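Local atomic coordinates of putative exported protein (Bacteroides fragilis, PDB entry 4RAA), a protein that is of unknown function but folds as a six-bladed beta-propeller of the YWTD superfamily and is probably exported from the cytoplasm. Residues A[156-160]-A[198-202]. Residues are numbered along the deposited sequence; the frame is centred on the assembly and turned at random.
Sequences DFYFV and AYTPF
The ring of Y158 carries the methyl of T200 on one face: CG2 stands 3.4 Å from the centroid of the Y158 ring and 15° off its normal, a CH-pi contact close to the middle of the ring. F159 offers a face to the smaller A198, whose CB sits 3.9 Å from the F159 ring centroid, 24° off the normal and displaced toward the rim, nearest to CZ. At the edge of the F159 ring, in its plane, lies the backbone carbonyl of Y199, with Y199 O 3.7 Å from F159 CZ. The edge of the F202 ring meets the phenol oxygen of Y158, F202 CD2 lying 3.8 Å from Y158 OH, while the neighbouring P201 lies over one face of F202. P201 CD also approaches Y158 CE1 obliquely at 4.3 Å. The T200 methyl reaches both aromatic rings: with OG1 between the backbone N and the carbonyl carbon (chi1 64°), CG2 is left anti to the carbonyl carbon and over the Y158 face, and it also comes obliquely within 4.1 Å of F159 CE2. The contact is mostly between apolar side-chain groups, joined by the Y158 hydroxyl and the backbone carbonyl of Y199. Y199 itself turns away; its ring meets Y257 and its hydroxyl is hydrogen-bonded to the backbone N of V259, while T200 O accepts a hydrogen bond from Y257. Backbone hydrogen bonds of F159 with K172 and of Y158 with M173 and S146 tie segment 156-160 into its own sheet. The contact therefore joins two neighbouring sheets of the propeller, packing strand 157-162, at the corner the chain turns at Y158, against strand 195-200; M173 of strand 168-174 touches both F159 and T200, and L143 of strand 142-145 and I189 of strand 189-192 also pack on F159.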
ATOM      1  N   ASP A 156     -13.034 -19.044  -8.012  1.00 48.64           N
ATOM      2  CA  ASP A 156     -14.102 -19.993  -7.614  1.00 48.57           C
ATOM      3  C   ASP A 156     -15.022 -19.495  -6.481  1.00 46.51           C
ATOM      4  O   ASP A 156     -15.815 -20.275  -5.932  1.00 46.79           O
ATOM      5  CB  ASP A 156     -13.484 -21.346  -7.204  1.00 50.79           C
ATOM      6  CG  ASP A 156     -12.733 -22.031  -8.337  1.00 52.95           C
ATOM      7  OD1 ASP A 156     -13.113 -21.875  -9.522  1.00 53.63           O
ATOM      8  OD2 ASP A 156     -11.770 -22.765  -8.027  1.00 53.95           O
ATOM      9  N   PHE A 157     -14.915 -18.214  -6.123  1.00 44.42           N
ATOM     10  CA  PHE A 157     -15.756 -17.601  -5.093  1.00 42.63           C
ATOM     11  C   PHE A 157     -16.272 -16.249  -5.563  1.00 40.87           C
ATOM     12  O   PHE A 157     -15.674 -15.622  -6.448  1.00 41.10           O
ATOM     13  CB  PHE A 157     -14.977 -17.438  -3.795  1.00 42.27           C
ATOM     14  CG  PHE A 157     -14.645 -18.732  -3.120  1.00 44.06           C
ATOM     15  CD1 PHE A 157     -13.461 -19.414  -3.420  1.00 46.11           C
ATOM     16  CD2 PHE A 157     -15.496 -19.268  -2.149  1.00 44.90           C
ATOM     17  CE1 PHE A 157     -13.139 -20.613  -2.771  1.00 47.59           C
ATOM     18  CE2 PHE A 157     -15.180 -20.471  -1.498  1.00 47.27           C
ATOM     19  CZ  PHE A 157     -14.000 -21.144  -1.810  1.00 47.65           C
ATOM     20  N   TYR A 158     -17.386 -15.816  -4.976  1.00 39.03           N
ATOM     21  CA  TYR A 158     -17.982 -14.506  -5.296  1.00 36.64           C
ATOM     22  C   TYR A 158     -17.324 -13.356  -4.516  1.00 36.34           C
ATOM     23  O   TYR A 158     -17.099 -12.284  -5.087  1.00 35.35           O
ATOM     24  CB  TYR A 158     -19.501 -14.504  -5.080  1.00 35.50           C
ATOM     25  CG  TYR A 158     -20.302 -15.055  -6.240  1.00 35.64           C
ATOM     26  CD1 TYR A 158     -20.403 -14.337  -7.426  1.00 35.04           C
ATOM     27  CD2 TYR A 158     -21.010 -16.257  -6.138  1.00 36.89           C
ATOM     28  CE1 TYR A 158     -21.142 -14.816  -8.497  1.00 36.06           C
ATOM     29  CE2 TYR A 158     -21.773 -16.738  -7.202  1.00 37.45           C
ATOM     30  CZ  TYR A 158     -21.832 -16.015  -8.382  1.00 37.26           C
ATOM     31  OH  TYR A 158     -22.570 -16.472  -9.453  1.00 38.21           O
ATOM     32  N   PHE A 159     -17.023 -13.588  -3.230  1.00 37.06           N
ATOM     33  CA  PHE A 159     -16.404 -12.585  -2.329  1.00 35.98           C
ATOM     34  C   PHE A 159     -15.225 -13.165  -1.562  1.00 37.21           C
ATOM     35  O   PHE A 159     -15.038 -14.380  -1.515  1.00 39.13           O
ATOM     36  CB  PHE A 159     -17.420 -12.073  -1.302  1.00 34.64           C
ATOM     37  CG  PHE A 159     -18.713 -11.612  -1.908  1.00 33.16           C
ATOM     38  CD1 PHE A 159     -18.872 -10.296  -2.330  1.00 31.92           C
ATOM     39  CD2 PHE A 159     -19.781 -12.504  -2.059  1.00 32.99           C
ATOM     40  CE1 PHE A 159     -20.066  -9.877  -2.900  1.00 31.04           C
ATOM     41  CE2 PHE A 159     -20.979 -12.092  -2.618  1.00 32.04           C
ATOM     42  CZ  PHE A 159     -21.116 -10.779  -3.045  1.00 31.49           C
ATOM     43  N   VAL A 160     -14.457 -12.276  -0.938  1.00 37.02           N
ATOM     44  CA  VAL A 160     -13.285 -12.658  -0.136  1.00 38.00           C
ATOM     45  C   VAL A 160     -13.070 -11.672   1.015  1.00 37.42           C
ATOM     46  O   VAL A 160     -13.213 -10.473   0.828  1.00 36.07           O
ATOM     47  CB  VAL A 160     -12.004 -12.781  -1.017  1.00 38.39           C
ATOM     48  CG1 VAL A 160     -11.644 -11.469  -1.698  1.00 37.67           C
ATOM     49  CG2 VAL A 160     -10.814 -13.308  -0.215  1.00 39.32           C
ATOM     50  N   ALA A 198     -24.434  -9.067   1.475  1.00 30.21           N
ATOM     51  CA  ALA A 198     -23.969  -9.286   0.095  1.00 30.14           C
ATOM     52  C   ALA A 198     -24.917 -10.194  -0.692  1.00 31.04           C
ATOM     53  O   ALA A 198     -25.703 -10.936  -0.090  1.00 32.37           O
ATOM     54  CB  ALA A 198     -22.554  -9.856   0.101  1.00 30.06           C
ATOM     55  N   TYR A 199     -24.847 -10.115  -2.025  1.00 30.90           N
ATOM     56  CA  TYR A 199     -25.695 -10.934  -2.910  1.00 31.95           C
ATOM     57  C   TYR A 199     -25.149 -11.067  -4.331  1.00 32.78           C
ATOM     58  O   TYR A 199     -24.362 -10.228  -4.780  1.00 32.74           O
ATOM     59  CB  TYR A 199     -27.126 -10.389  -2.945  1.00 32.04           C
ATOM     60  CG  TYR A 199     -27.258  -8.979  -3.464  1.00 31.31           C
ATOM     61  CD1 TYR A 199     -27.129  -7.880  -2.615  1.00 30.73           C
ATOM     62  CD2 TYR A 199     -27.531  -8.739  -4.816  1.00 32.11           C
ATOM     63  CE1 TYR A 199     -27.256  -6.579  -3.104  1.00 30.78           C
ATOM     64  CE2 TYR A 199     -27.659  -7.444  -5.318  1.00 31.28           C
ATOM     65  CZ  TYR A 199     -27.525  -6.369  -4.460  1.00 30.67           C
ATOM     66  OH  TYR A 199     -27.659  -5.107  -4.967  1.00 30.26           O
ATOM     67  N   THR A 200     -25.613 -12.108  -5.030  1.00 34.60           N
ATOM     68  CA  THR A 200     -25.149 -12.458  -6.381  1.00 34.86           C
ATOM     69  C   THR A 200     -26.282 -12.418  -7.404  1.00 36.20           C
ATOM     70  O   THR A 200     -27.455 -12.490  -7.024  1.00 37.19           O
ATOM     71  CB  THR A 200     -24.514 -13.857  -6.387  1.00 35.62           C
ATOM     72  OG1 THR A 200     -25.498 -14.837  -6.063  1.00 36.35           O
ATOM     73  CG2 THR A 200     -23.366 -13.938  -5.387  1.00 35.35           C
ATOM     74  N   PRO A 201     -25.940 -12.326  -8.710  1.00 37.10           N
ATOM     75  CA  PRO A 201     -27.026 -12.235  -9.697  1.00 37.50           C
ATOM     76  C   PRO A 201     -27.884 -13.473  -9.919  1.00 38.59           C
ATOM     77  O   PRO A 201     -28.977 -13.304 -10.461  1.00 40.65           O
ATOM     78  CB  PRO A 201     -26.304 -11.855 -11.007  1.00 37.72           C
ATOM     79  CG  PRO A 201     -24.870 -11.639 -10.652  1.00 37.43           C
ATOM     80  CD  PRO A 201     -24.621 -12.362  -9.372  1.00 36.97           C
ATOM     81  N   PHE A 202     -27.424 -14.668  -9.508  1.00 38.23           N
ATOM     82  CA  PHE A 202     -28.149 -15.939  -9.767  1.00 38.55           C
ATOM     83  C   PHE A 202     -28.533 -16.690  -8.492  1.00 37.76           C
ATOM     84  O   PHE A 202     -28.552 -17.927  -8.463  1.00 38.75           O
ATOM     85  CB  PHE A 202     -27.324 -16.838 -10.708  1.00 39.57           C
ATOM     86  CG  PHE A 202     -26.713 -16.093 -11.863  1.00 39.42           C
ATOM     87  CD1 PHE A 202     -27.520 -15.395 -12.750  1.00 39.85           C
ATOM     88  CD2 PHE A 202     -25.332 -16.069 -12.059  1.00 39.40           C
ATOM     89  CE1 PHE A 202     -26.968 -14.682 -13.815  1.00 40.11           C
ATOM     90  CE2 PHE A 202     -24.774 -15.362 -13.120  1.00 39.12           C
ATOM     91  CZ  PHE A 202     -25.592 -14.668 -14.000  1.00 39.43           C
TER